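Local coordinates for protein NAD-dependent epimerase/dehydratase (Methanobrevibacter ruminantium, PDB 6DNT) that probably interconverts UDP-N-acetylglucosamine and its 4-epimer with the help of bound NAD, and also binds UDP-N-acetylmuramic acid, at residues K61-D66 and N83-K88; K37-T42 and Y105-A110; A55-N60 and P79-L84; K98-K103 and N143-V148. One frame throughout, in Å; residues are numbered along the deposited sequence.

How the contacts relate
All four contacts lie in the Rossmann domain. Contacts 1 and 2 lie in the parallel part of one mixed sheet, in the order 84-87, 61-65, 38-42, 105-108, with 147-153 next. Neighbouring strands 61-65 and 38-42 join them. Both touch NAD at the C-terminal strand ends. Contacts 3 and 4 lie at the other ends, where helices and loops lead in. NAD binds at one end and the connections pack at the other. Centre to centre, contacts 1 and 2, 1 and 3, and 2 and 4 are each about 9 Å apart, contacts 3 and 4 about 18 Å. Along the chain, contacts 1 and 3 fall between the segments of contact 2, which alternate with those of contact 4.

Contact 1 of 4, residues K61-D66 and N83-K88; sequences KVTIID and NLTIIK. With NAD (nicotinamide-adenine-dinucleotide), chain B.
Asp66 meets Ile87 through the backbone. Asp66 N donates to Ile87 O at 3.1 Å, the last of five backbone hydrogen bonds between the parallel segments 61-66 and 83-88. The side chain serves the cofactor. Its CG is anti to the backbone N (chi1 -162°), which brings the carboxylate to the adenosine ribose of NAD. NAD O2B donates to Asp66 OD1 at 2.7 Å, and NAD O3B donates to Asp66 OD2, also at 2.7 Å. Each oxygen has a second donor, Leu68 N for OD1 and Leu45 N for OD2, and these amides help to fix the carboxylate. With an alanine here, both ribose hydroxyls would probably lose their acceptor, and the two amides theirs.

Behind Asp66 the strands run in step. Ile64 N donates to Thr85 O and Ile87 N to Ile64 O, both at 2.8 Å. On one face of the sheet Thr63 and Thr85 lie side by side, and Thr63 CG2 touches Ile87 CD1 at 3.6 Å. Ile99 of helix 96-99 packs on Ile65 and Ile87 there. On the other face Ile64 CD1 meets Leu84 CD1 at 3.8 Å.

An acidic residue after the second strand, holding both ribose hydroxyls, is characteristic of NAD-binding Rossmann folds. Its charge would probably disfavour the 2'-phosphate of NADP.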
# COMPACT_ATOMS: atom_id res chain seq x y z
N LYS A 61 16.19 27.33 7.80
CA LYS A 61 17.20 26.54 7.13
C LYS A 61 16.47 25.45 6.35
O LYS A 61 15.56 24.83 6.88
CB LYS A 61 18.20 25.95 8.10
CG LYS A 61 19.19 26.95 8.67
CD LYS A 61 20.21 26.19 9.52
CE LYS A 61 21.38 27.05 9.96
NZ LYS A 61 22.23 26.25 10.90
N VAL A 62 16.87 25.25 5.10
CA VAL A 62 16.26 24.24 4.24
C VAL A 62 17.34 23.38 3.60
O VAL A 62 18.25 23.90 2.95
CB VAL A 62 15.43 24.87 3.11
CG1 VAL A 62 14.78 23.79 2.25
CG2 VAL A 62 14.35 25.78 3.69
N THR A 63 17.20 22.07 3.75
CA THR A 63 18.03 21.10 3.07
C THR A 63 17.16 20.43 2.02
O THR A 63 16.16 19.79 2.36
CB THR A 63 18.58 20.04 4.03
OG1 THR A 63 19.50 20.67 4.94
CG2 THR A 63 19.29 18.94 3.30
N ILE A 64 17.53 20.59 0.76
CA ILE A 64 16.88 19.89 -0.34
C ILE A 64 17.63 18.60 -0.60
O ILE A 64 18.86 18.59 -0.67
CB ILE A 64 16.89 20.75 -1.62
CG1 ILE A 64 16.00 21.98 -1.42
CG2 ILE A 64 16.46 19.93 -2.84
CD1 ILE A 64 16.07 22.94 -2.59
N ILE A 65 16.89 17.49 -0.77
CA ILE A 65 17.46 16.26 -1.33
C ILE A 65 16.78 16.02 -2.67
O ILE A 65 15.57 15.86 -2.72
CB ILE A 65 17.28 15.02 -0.42
CG1 ILE A 65 17.74 15.31 1.02
CG2 ILE A 65 18.04 13.85 -1.01
CD1 ILE A 65 17.35 14.25 2.03
N ASP A 66 17.55 16.00 -3.75
CA ASP A 66 16.97 15.88 -5.08
C ASP A 66 18.01 15.32 -6.02
O ASP A 66 19.14 15.79 -6.04
CB ASP A 66 16.51 17.27 -5.55
CG ASP A 66 15.51 17.21 -6.68
OD1 ASP A 66 15.85 16.67 -7.74
OD2 ASP A 66 14.39 17.72 -6.50
N ASN A 83 20.49 30.37 3.62
CA ASN A 83 19.83 29.31 4.37
C ASN A 83 19.72 27.96 3.66
O ASN A 83 19.22 27.00 4.26
CB ASN A 83 18.44 29.77 4.80
CG ASN A 83 18.49 30.88 5.83
OD1 ASN A 83 19.52 31.11 6.46
ND2 ASN A 83 17.36 31.55 6.03
N LEU A 84 20.16 27.89 2.40
CA LEU A 84 19.93 26.70 1.58
C LEU A 84 21.08 25.74 1.61
O LEU A 84 22.24 26.14 1.53
CB LEU A 84 19.68 27.12 0.13
CG LEU A 84 19.32 26.01 -0.84
CD1 LEU A 84 17.99 25.39 -0.44
CD2 LEU A 84 19.27 26.59 -2.24
N THR A 85 20.75 24.44 1.68
CA THR A 85 21.67 23.37 1.39
C THR A 85 21.03 22.46 0.35
O THR A 85 19.85 22.15 0.45
CB THR A 85 21.99 22.57 2.68
OG1 THR A 85 22.78 23.39 3.55
CG2 THR A 85 22.73 21.29 2.36
N ILE A 86 21.80 22.04 -0.63
CA ILE A 86 21.32 21.12 -1.64
C ILE A 86 22.19 19.88 -1.63
O ILE A 86 23.42 19.98 -1.74
CB ILE A 86 21.33 21.72 -3.06
CG1 ILE A 86 20.60 23.06 -3.00
CG2 ILE A 86 20.68 20.75 -4.07
CD1 ILE A 86 20.76 23.90 -4.23
N ILE A 87 21.53 18.73 -1.54
CA ILE A 87 22.18 17.43 -1.59
C ILE A 87 21.67 16.77 -2.86
O ILE A 87 20.48 16.44 -2.95
CB ILE A 87 21.85 16.58 -0.34
CG1 ILE A 87 22.24 17.35 0.93
CG2 ILE A 87 22.56 15.24 -0.44
CD1 ILE A 87 21.93 16.66 2.26
N LYS A 88 22.57 16.60 -3.82
CA LYS A 88 22.23 16.08 -5.15
C LYS A 88 22.41 14.57 -5.14
O LYS A 88 23.44 14.04 -5.56
CB LYS A 88 23.08 16.74 -6.22
CG LYS A 88 22.72 18.20 -6.43
CD LYS A 88 23.46 18.81 -7.61
CE LYS A 88 23.08 20.26 -7.80
NZ LYS A 88 23.86 20.86 -8.92
PA NAD B . 8.44 16.81 -10.09
O1A NAD B . 8.57 18.21 -10.62
O2A NAD B . 8.91 15.68 -10.94
O5B NAD B . 9.22 16.80 -8.67
C5B NAD B . 9.77 15.60 -8.13
C4B NAD B . 11.18 15.95 -7.71
O4B NAD B . 11.74 14.81 -7.05
C3B NAD B . 12.09 16.27 -8.89
O3B NAD B . 12.79 17.48 -8.62
C2B NAD B . 13.01 15.06 -9.02
O2B NAD B . 14.33 15.33 -9.52
C1B NAD B . 13.03 14.53 -7.61
N9A NAD B . 13.20 13.08 -7.45
C8A NAD B . 12.48 12.09 -8.05
N7A NAD B . 12.88 10.87 -7.61
C5A NAD B . 13.84 11.09 -6.68
C6A NAD B . 14.68 10.24 -5.81
N6A NAD B . 14.56 8.91 -5.86
N1A NAD B . 15.57 10.87 -4.98
C2A NAD B . 15.69 12.21 -4.94
N3A NAD B . 14.95 13.05 -5.71
C4A NAD B . 14.03 12.53 -6.57
O3 NAD B . 6.92 16.52 -9.65
PN NAD B . 5.88 17.48 -8.93
O1N NAD B . 6.55 18.64 -8.26
O2N NAD B . 4.72 17.72 -9.86
O5D NAD B . 5.35 16.45 -7.81
C5D NAD B . 5.78 16.60 -6.45
C4D NAD B . 4.99 15.60 -5.61
O4D NAD B . 3.60 15.91 -5.70
C3D NAD B . 5.16 14.16 -6.07
O3D NAD B . 5.19 13.27 -4.94
C2D NAD B . 3.92 13.92 -6.90
O2D NAD B . 3.60 12.54 -6.99
C1D NAD B . 2.90 14.74 -6.15
N1N NAD B . 1.72 15.14 -6.93
C2N NAD B . 1.83 16.02 -7.94
C3N NAD B . 0.70 16.40 -8.66
C7N NAD B . 0.75 17.37 -9.82
O7N NAD B . -0.30 17.65 -10.39
N7N NAD B . 1.90 17.89 -10.26
C4N NAD B . -0.53 15.87 -8.29
C5N NAD B . -0.62 14.96 -7.25
C6N NAD B . 0.54 14.60 -6.58

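Contact 2 of 4, residues K37-T42 and Y105-A110; sequences KNVVVT and YVFHLA. With NAD (nicotinamide-adenine-dinucleotide), chain B.
Thr42 and His108 end two neighbouring parallel strands, 38-42 and 105-108, at the centre of the Rossmann fold. Thr42 has the most surface buried here. Its OG1 sits between the backbone N and the carbonyl carbon (chi1 76°), which points it at the chain beyond strand 105-108. Three groups gather round it. His108 ND1 lies 2.7 Å from Thr42 OG1 in a hydrogen bond that meets the imidazole at its edge. Ala110 N donates to Thr42 OG1 at 3.0 Å and nearly straight (170°). Leu109 N donates to Thr42 O at 3.2 Å and adds a weak bond to Thr42 OG1. The far nitrogen of the ring, His108 NE2, bonds Ser133 OG, so the imidazole is held at both nitrogens.

Tyr105 carries the other end. Val39 CG1 comes to the edge of its ring, 4.0 Å from Tyr105 CD2, and the methylene groups of Lys37 run past Tyr105 CE2.

Phe107 lies between them, on the same face as Val39 and Val41. Its ring edge receives Val39 CB, and Leu56 of helix 47-56 packs on the ring as well. Phe107 N donates to Val40 O at 2.8 Å, and Thr42 N donates to Phe107 O at 2.9 Å.

Past the end of the strand the chain meets the cofactor. Leu109 O accepts a weak bond from NAD O3D, and Ala110 CB lies 3.6 Å from NAD C4A, a carbon of the adenine.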
# COMPACT_ATOMS: atom_id res chain seq x y z
N LYS A 37 13.11 27.24 11.87
CA LYS A 37 13.15 25.78 11.81
C LYS A 37 14.25 25.32 10.87
O LYS A 37 14.80 26.11 10.11
CB LYS A 37 11.79 25.24 11.38
CG LYS A 37 10.64 25.67 12.30
CD LYS A 37 10.78 25.08 13.70
CE LYS A 37 9.58 25.40 14.59
NZ LYS A 37 9.52 26.84 14.98
N ASN A 38 14.59 24.04 10.96
CA ASN A 38 15.53 23.41 10.04
C ASN A 38 14.76 22.28 9.38
O ASN A 38 14.39 21.32 10.04
CB ASN A 38 16.80 22.90 10.76
CG ASN A 38 17.98 22.65 9.80
OD1 ASN A 38 17.79 22.63 8.59
ND2 ASN A 38 19.19 22.47 10.33
N VAL A 39 14.49 22.41 8.09
CA VAL A 39 13.59 21.48 7.42
C VAL A 39 14.28 20.80 6.24
O VAL A 39 15.27 21.30 5.70
CB VAL A 39 12.28 22.17 6.96
CG1 VAL A 39 11.66 22.96 8.10
CG2 VAL A 39 12.51 23.06 5.76
N VAL A 40 13.74 19.64 5.87
CA VAL A 40 14.16 18.91 4.70
C VAL A 40 13.01 18.95 3.71
O VAL A 40 11.85 18.72 4.09
CB VAL A 40 14.48 17.44 5.03
CG1 VAL A 40 14.77 16.62 3.78
CG2 VAL A 40 15.65 17.36 6.00
N VAL A 41 13.33 19.25 2.46
CA VAL A 41 12.36 19.14 1.37
C VAL A 41 12.91 18.18 0.33
O VAL A 41 13.83 18.51 -0.43
CB VAL A 41 12.08 20.51 0.70
CG1 VAL A 41 11.04 20.34 -0.41
CG2 VAL A 41 11.61 21.52 1.73
N THR A 42 12.37 16.96 0.29
CA THR A 42 12.78 16.02 -0.74
C THR A 42 12.07 16.46 -2.02
O THR A 42 10.95 16.96 -1.96
CB THR A 42 12.45 14.56 -0.43
OG1 THR A 42 11.05 14.32 -0.65
CG2 THR A 42 12.84 14.19 1.01
N TYR A 105 11.09 19.37 10.48
CA TYR A 105 10.02 18.90 9.60
C TYR A 105 10.61 18.34 8.32
O TYR A 105 11.67 18.78 7.88
CB TYR A 105 9.08 20.04 9.22
CG TYR A 105 8.44 20.72 10.39
CD1 TYR A 105 7.58 20.02 11.24
CD2 TYR A 105 8.68 22.07 10.66
CE1 TYR A 105 6.99 20.64 12.33
CE2 TYR A 105 8.09 22.69 11.75
CZ TYR A 105 7.25 21.98 12.58
OH TYR A 105 6.67 22.60 13.66
N VAL A 106 9.90 17.37 7.73
CA VAL A 106 10.27 16.78 6.47
C VAL A 106 9.09 16.86 5.52
O VAL A 106 8.01 16.37 5.82
CB VAL A 106 10.70 15.31 6.63
CG1 VAL A 106 10.98 14.66 5.28
CG2 VAL A 106 11.93 15.22 7.54
N PHE A 107 9.31 17.50 4.37
CA PHE A 107 8.30 17.61 3.31
C PHE A 107 8.74 16.63 2.24
O PHE A 107 9.81 16.81 1.64
CB PHE A 107 8.24 19.01 2.75
CG PHE A 107 7.85 20.05 3.76
CD1 PHE A 107 8.83 20.66 4.54
CD2 PHE A 107 6.52 20.40 3.96
CE1 PHE A 107 8.49 21.62 5.48
CE2 PHE A 107 6.18 21.36 4.90
CZ PHE A 107 7.17 21.95 5.67
N HIS A 108 7.96 15.58 2.02
CA HIS A 108 8.37 14.54 1.09
C HIS A 108 7.63 14.67 -0.23
O HIS A 108 6.50 14.20 -0.37
CB HIS A 108 8.17 13.15 1.71
CG HIS A 108 8.57 12.03 0.82
ND1 HIS A 108 9.64 12.09 -0.03
CD2 HIS A 108 8.04 10.79 0.67
CE1 HIS A 108 9.75 10.95 -0.68
NE2 HIS A 108 8.79 10.15 -0.27
N LEU A 109 8.28 15.31 -1.20
CA LEU A 109 7.73 15.47 -2.56
C LEU A 109 8.46 14.66 -3.61
O LEU A 109 7.94 14.52 -4.72
CB LEU A 109 7.74 16.95 -2.98
CG LEU A 109 6.96 17.84 -2.02
CD1 LEU A 109 7.90 18.68 -1.16
CD2 LEU A 109 5.99 18.74 -2.78
N ALA A 110 9.65 14.13 -3.30
CA ALA A 110 10.40 13.36 -4.29
C ALA A 110 9.60 12.11 -4.64
O ALA A 110 9.12 11.42 -3.75
CB ALA A 110 11.80 12.98 -3.77
PA NAD B . 8.44 16.81 -10.09
O1A NAD B . 8.57 18.21 -10.62
O2A NAD B . 8.91 15.68 -10.94
O5B NAD B . 9.22 16.80 -8.67
C5B NAD B . 9.77 15.60 -8.13
C4B NAD B . 11.18 15.95 -7.71
O4B NAD B . 11.74 14.81 -7.05
C3B NAD B . 12.09 16.27 -8.89
O3B NAD B . 12.79 17.48 -8.62
C2B NAD B . 13.01 15.06 -9.02
O2B NAD B . 14.33 15.33 -9.52
C1B NAD B . 13.03 14.53 -7.61
N9A NAD B . 13.20 13.08 -7.45
C8A NAD B . 12.48 12.09 -8.05
N7A NAD B . 12.88 10.87 -7.61
C5A NAD B . 13.84 11.09 -6.68
C6A NAD B . 14.68 10.24 -5.81
N6A NAD B . 14.56 8.91 -5.86
N1A NAD B . 15.57 10.87 -4.98
C2A NAD B . 15.69 12.21 -4.94
N3A NAD B . 14.95 13.05 -5.71
C4A NAD B . 14.03 12.53 -6.57
O3 NAD B . 6.92 16.52 -9.65
PN NAD B . 5.88 17.48 -8.93
O1N NAD B . 6.55 18.64 -8.26
O2N NAD B . 4.72 17.72 -9.86
O5D NAD B . 5.35 16.45 -7.81
C5D NAD B . 5.78 16.60 -6.45
C4D NAD B . 4.99 15.60 -5.61
O4D NAD B . 3.60 15.91 -5.70
C3D NAD B . 5.16 14.16 -6.07
O3D NAD B . 5.19 13.27 -4.94
C2D NAD B . 3.92 13.92 -6.90
O2D NAD B . 3.60 12.54 -6.99
C1D NAD B . 2.90 14.74 -6.15
N1N NAD B . 1.72 15.14 -6.93
C2N NAD B . 1.83 16.02 -7.94
C3N NAD B . 0.70 16.40 -8.66
C7N NAD B . 0.75 17.37 -9.82
O7N NAD B . -0.30 17.65 -10.39
N7N NAD B . 1.90 17.89 -10.26
C4N NAD B . -0.53 15.87 -8.29
C5N NAD B . -0.62 14.96 -7.25
C6N NAD B . 0.54 14.60 -6.58

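Contact 3 of 4, residues A55-N60 and P79-L84; sequences ALIDDN and PNHENL
Ile57 sets its CG1 over one face of the His81 ring, toward the rim. This CG1 is 3.6 Å from the ring centroid and 18° off the normal, a CH-pi contact. The torsions explain this. With CG1 anti to the backbone N (chi1 -164°) it stands over the imidazole; the turn at chi2 then carries Ile57 CD1 to Asn83 CB at 3.7 Å and Leu84 CB at 3.9 Å. The cost is that Ile57 CG2 takes the crowded position between N and carbonyl carbon.

His81 CG is also anti to its N, and the ring is held at both nitrogens. His81 NE2 donates to Asp58 OD1 at 2.9 Å, with the carboxylate and ring planes 34° apart. His81 ND1 accepts Asn83 N in the ring plane at 3.2 Å, within the type I turn 81-84. A leucine in place of His81 would probably leave Asp58 without this donor and Asn83 N without its acceptor, and the turn less firmly set.

The amide of Asn83 reaches the same segment beside the ring. Asn83 ND2 donates to Ile57 O at 2.8 Å, close to its own amide plane. A water bridges ND2 to Asp58 O.

The contact ties the chain after helix 47-56 to the turn before strand 84-87. Ile57 also packs on Val62 of strand 61-65, which lies between them in the chain, and Leu56 packs on Ile258 of helix 250-262.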
# COMPACT_ATOMS: atom_id res chain seq x y z
N ALA A 55 8.97 29.54 -0.25
CA ALA A 55 8.13 30.08 0.81
C ALA A 55 8.77 29.97 2.20
O ALA A 55 8.40 30.73 3.11
CB ALA A 55 6.78 29.41 0.80
N LEU A 56 9.70 29.04 2.37
CA LEU A 56 10.33 28.80 3.68
C LEU A 56 11.72 29.40 3.85
O LEU A 56 12.17 29.59 4.98
CB LEU A 56 10.43 27.29 3.91
CG LEU A 56 9.10 26.57 4.12
CD1 LEU A 56 9.35 25.08 4.29
CD2 LEU A 56 8.36 27.14 5.32
N ILE A 57 12.41 29.64 2.75
CA ILE A 57 13.86 29.84 2.78
C ILE A 57 14.34 31.12 3.49
O ILE A 57 15.45 31.14 4.02
CB ILE A 57 14.46 29.76 1.35
CG1 ILE A 57 15.98 29.57 1.38
CG2 ILE A 57 14.07 30.97 0.50
CD1 ILE A 57 16.47 28.32 2.09
N ASP A 58 13.53 32.17 3.49
CA ASP A 58 13.96 33.42 4.12
C ASP A 58 14.08 33.29 5.63
O ASP A 58 14.99 33.87 6.23
CB ASP A 58 13.03 34.59 3.78
CG ASP A 58 13.26 35.13 2.37
OD1 ASP A 58 14.31 34.86 1.75
OD2 ASP A 58 12.38 35.87 1.89
N ASP A 59 13.19 32.51 6.24
CA ASP A 59 13.11 32.43 7.70
C ASP A 59 13.51 31.07 8.28
O ASP A 59 13.47 30.90 9.50
CB ASP A 59 11.69 32.81 8.14
CG ASP A 59 11.34 34.25 7.80
OD1 ASP A 59 12.17 35.15 8.05
OD2 ASP A 59 10.24 34.49 7.25
N ASN A 60 13.93 30.12 7.44
CA ASN A 60 14.27 28.77 7.90
C ASN A 60 15.45 28.21 7.15
O ASN A 60 15.69 28.56 5.99
CB ASN A 60 13.09 27.83 7.70
CG ASN A 60 11.83 28.32 8.36
OD1 ASN A 60 11.65 28.15 9.56
ND2 ASN A 60 10.97 28.96 7.60
N PRO A 79 18.77 29.97 -5.82
CA PRO A 79 19.50 28.73 -5.53
C PRO A 79 20.81 28.92 -4.75
O PRO A 79 21.45 27.93 -4.44
CB PRO A 79 19.78 28.15 -6.91
CG PRO A 79 19.79 29.30 -7.83
CD PRO A 79 18.88 30.35 -7.25
N ASN A 80 21.18 30.17 -4.46
CA ASN A 80 22.38 30.47 -3.65
C ASN A 80 22.06 31.13 -2.33
O ASN A 80 22.92 31.77 -1.72
CB ASN A 80 23.30 31.35 -4.48
CG ASN A 80 23.67 30.71 -5.78
OD1 ASN A 80 24.33 29.66 -5.81
ND2 ASN A 80 23.22 31.31 -6.89
N HIS A 81 20.83 30.96 -1.86
CA HIS A 81 20.38 31.57 -0.62
C HIS A 81 21.23 31.09 0.57
O HIS A 81 21.59 29.91 0.65
CB HIS A 81 18.91 31.21 -0.40
CG HIS A 81 18.21 32.12 0.56
ND1 HIS A 81 18.47 32.11 1.91
CD2 HIS A 81 17.23 33.03 0.37
CE1 HIS A 81 17.70 33.00 2.52
NE2 HIS A 81 16.94 33.57 1.60
N GLU A 82 21.54 32.01 1.48
CA GLU A 82 22.34 31.66 2.67
C GLU A 82 21.80 30.50 3.53
O GLU A 82 22.57 29.72 4.05
CB GLU A 82 22.62 32.91 3.53
CG GLU A 82 23.80 33.76 3.03
CD GLU A 82 25.14 33.02 3.00
OE1 GLU A 82 25.43 32.21 3.91
OE2 GLU A 82 25.93 33.24 2.06
N ASN A 83 20.49 30.37 3.62
CA ASN A 83 19.83 29.31 4.37
C ASN A 83 19.72 27.96 3.66
O ASN A 83 19.22 27.00 4.26
CB ASN A 83 18.44 29.77 4.80
CG ASN A 83 18.49 30.88 5.83
OD1 ASN A 83 19.52 31.11 6.46
ND2 ASN A 83 17.36 31.55 6.03
N LEU A 84 20.16 27.89 2.40
CA LEU A 84 19.93 26.70 1.58
C LEU A 84 21.08 25.74 1.61
O LEU A 84 22.24 26.14 1.53
CB LEU A 84 19.68 27.12 0.13
CG LEU A 84 19.32 26.01 -0.84
CD1 LEU A 84 17.99 25.39 -0.44
CD2 LEU A 84 19.27 26.59 -2.24
O HOH W 1 17.13 33.28 8.37

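Contact 4 of 4, residues K98-K103 and N143-V148; sequences KILKDK and NNIKKV
Lys103 O is gripped by waters and lies against Ile145. One water donates to Lys103 O at 2.8 Å and also to Asn144 O, and it accepts from Lys146 NZ. A second water lies 2.7 Å from Lys103 O and reaches Asn143 O. Ile145 CD1 comes within 3.2 Å of Lys103 O, because the side chain folds back at its second torsion (chi2 -60°). The same methyl meets Lys103 CB at 3.8 Å.

Asn143 packs on the type II turn 100-103. Its ND2 lies 3.5 Å from Leu100 CB, and its OD1 lies 3.4 Å from Lys101 CA. The amide nitrogen finds its hydrogen bonds elsewhere, at Ala139 O and Glu97 O, which ties the ends of two helices together. Leu100 also packs on Leu136 and Cys140 of helix 122-142. Lys103 NZ curls back to Ile99 O at 2.9 Å, where helix 96-99 ends.

Asn144, with positive phi, closes helix 122-142 in a Schellman motif. The contact joins two helix-to-strand turns, one leading to strand 105-108 and one to 147-153. Such turns lie at the N-terminal ends of the strands of a Rossmann sheet, away from the cofactor.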
# COMPACT_ATOMS: atom_id res chain seq x y z
N LYS A 98 21.53 10.22 8.99
CA LYS A 98 22.41 11.36 9.31
C LYS A 98 21.83 12.72 8.91
O LYS A 98 21.83 13.66 9.70
CB LYS A 98 23.76 11.16 8.61
CG LYS A 98 24.85 12.16 8.95
CD LYS A 98 26.06 11.96 8.04
CE LYS A 98 27.15 12.97 8.32
NZ LYS A 98 27.81 12.72 9.62
N ILE A 99 21.29 12.82 7.70
CA ILE A 99 20.75 14.09 7.19
C ILE A 99 19.59 14.60 8.05
O ILE A 99 19.47 15.79 8.30
CB ILE A 99 20.33 13.98 5.71
CG1 ILE A 99 21.54 13.67 4.81
CG2 ILE A 99 19.64 15.26 5.21
CD1 ILE A 99 21.17 13.02 3.49
N LEU A 100 18.76 13.69 8.55
CA LEU A 100 17.60 14.10 9.34
C LEU A 100 17.88 14.38 10.82
O LEU A 100 16.96 14.79 11.53
CB LEU A 100 16.45 13.09 9.18
CG LEU A 100 15.52 13.32 7.99
CD1 LEU A 100 16.26 13.39 6.66
CD2 LEU A 100 14.48 12.21 7.98
N LYS A 101 19.12 14.20 11.28
CA LYS A 101 19.47 14.52 12.68
C LYS A 101 19.22 16.01 12.93
O LYS A 101 19.65 16.84 12.14
CB LYS A 101 20.93 14.18 13.00
CG LYS A 101 21.31 14.35 14.47
CD LYS A 101 22.80 14.10 14.71
CE LYS A 101 23.60 15.39 14.88
NZ LYS A 101 25.05 15.10 15.09
N ASP A 102 18.49 16.32 13.99
CA ASP A 102 18.21 17.71 14.39
C ASP A 102 17.38 18.53 13.38
O ASP A 102 17.36 19.76 13.44
CB ASP A 102 19.51 18.45 14.76
CG ASP A 102 20.27 17.78 15.90
OD1 ASP A 102 19.64 17.34 16.89
OD2 ASP A 102 21.52 17.71 15.81
N LYS A 103 16.68 17.85 12.46
CA LYS A 103 15.72 18.54 11.60
C LYS A 103 14.36 18.56 12.30
O LYS A 103 14.06 17.67 13.08
CB LYS A 103 15.63 17.84 10.25
CG LYS A 103 16.94 17.80 9.49
CD LYS A 103 17.39 19.19 9.04
CE LYS A 103 18.55 19.10 8.05
NZ LYS A 103 19.81 18.62 8.69
N ASN A 143 14.85 9.73 14.07
CA ASN A 143 15.31 11.06 14.47
C ASN A 143 14.28 11.91 15.21
O ASN A 143 14.55 13.08 15.46
CB ASN A 143 15.85 11.81 13.24
CG ASN A 143 17.18 11.29 12.79
OD1 ASN A 143 18.20 11.49 13.45
ND2 ASN A 143 17.18 10.64 11.64
N ASN A 144 13.12 11.34 15.53
CA ASN A 144 12.05 12.05 16.25
C ASN A 144 11.64 13.35 15.56
O ASN A 144 11.42 14.39 16.19
CB ASN A 144 12.48 12.29 17.71
CG ASN A 144 12.95 11.02 18.38
OD1 ASN A 144 12.15 10.14 18.67
ND2 ASN A 144 14.26 10.90 18.61
N ILE A 145 11.54 13.27 14.23
CA ILE A 145 11.06 14.38 13.39
C ILE A 145 9.65 14.76 13.88
O ILE A 145 8.83 13.88 14.14
CB ILE A 145 11.03 13.92 11.91
CG1 ILE A 145 12.47 13.79 11.37
CG2 ILE A 145 10.19 14.83 11.01
CD1 ILE A 145 13.30 15.05 11.39
N LYS A 146 9.40 16.06 14.04
CA LYS A 146 8.12 16.52 14.59
C LYS A 146 6.97 16.20 13.67
O LYS A 146 5.89 15.84 14.13
CB LYS A 146 8.14 18.02 14.89
CG LYS A 146 9.01 18.38 16.08
CD LYS A 146 9.18 19.89 16.22
CE LYS A 146 10.31 20.25 17.17
NZ LYS A 146 11.64 19.76 16.71
N LYS A 147 7.18 16.34 12.36
CA LYS A 147 6.12 16.02 11.41
C LYS A 147 6.68 15.72 10.03
O LYS A 147 7.62 16.39 9.58
CB LYS A 147 5.14 17.17 11.32
CG LYS A 147 3.79 16.80 10.71
CD LYS A 147 2.68 16.93 11.71
CE LYS A 147 1.33 16.86 11.05
NZ LYS A 147 0.41 17.89 11.59
N VAL A 148 6.03 14.78 9.34
CA VAL A 148 6.27 14.48 7.93
C VAL A 148 5.08 15.00 7.13
O VAL A 148 3.94 14.73 7.52
CB VAL A 148 6.38 12.97 7.71
CG1 VAL A 148 6.43 12.64 6.22
CG2 VAL A 148 7.59 12.39 8.45
O HOH W 2 17.83 13.98 15.75
O HOH W 3 12.25 17.25 15.17
O HOH W 4 15.54 15.73 14.22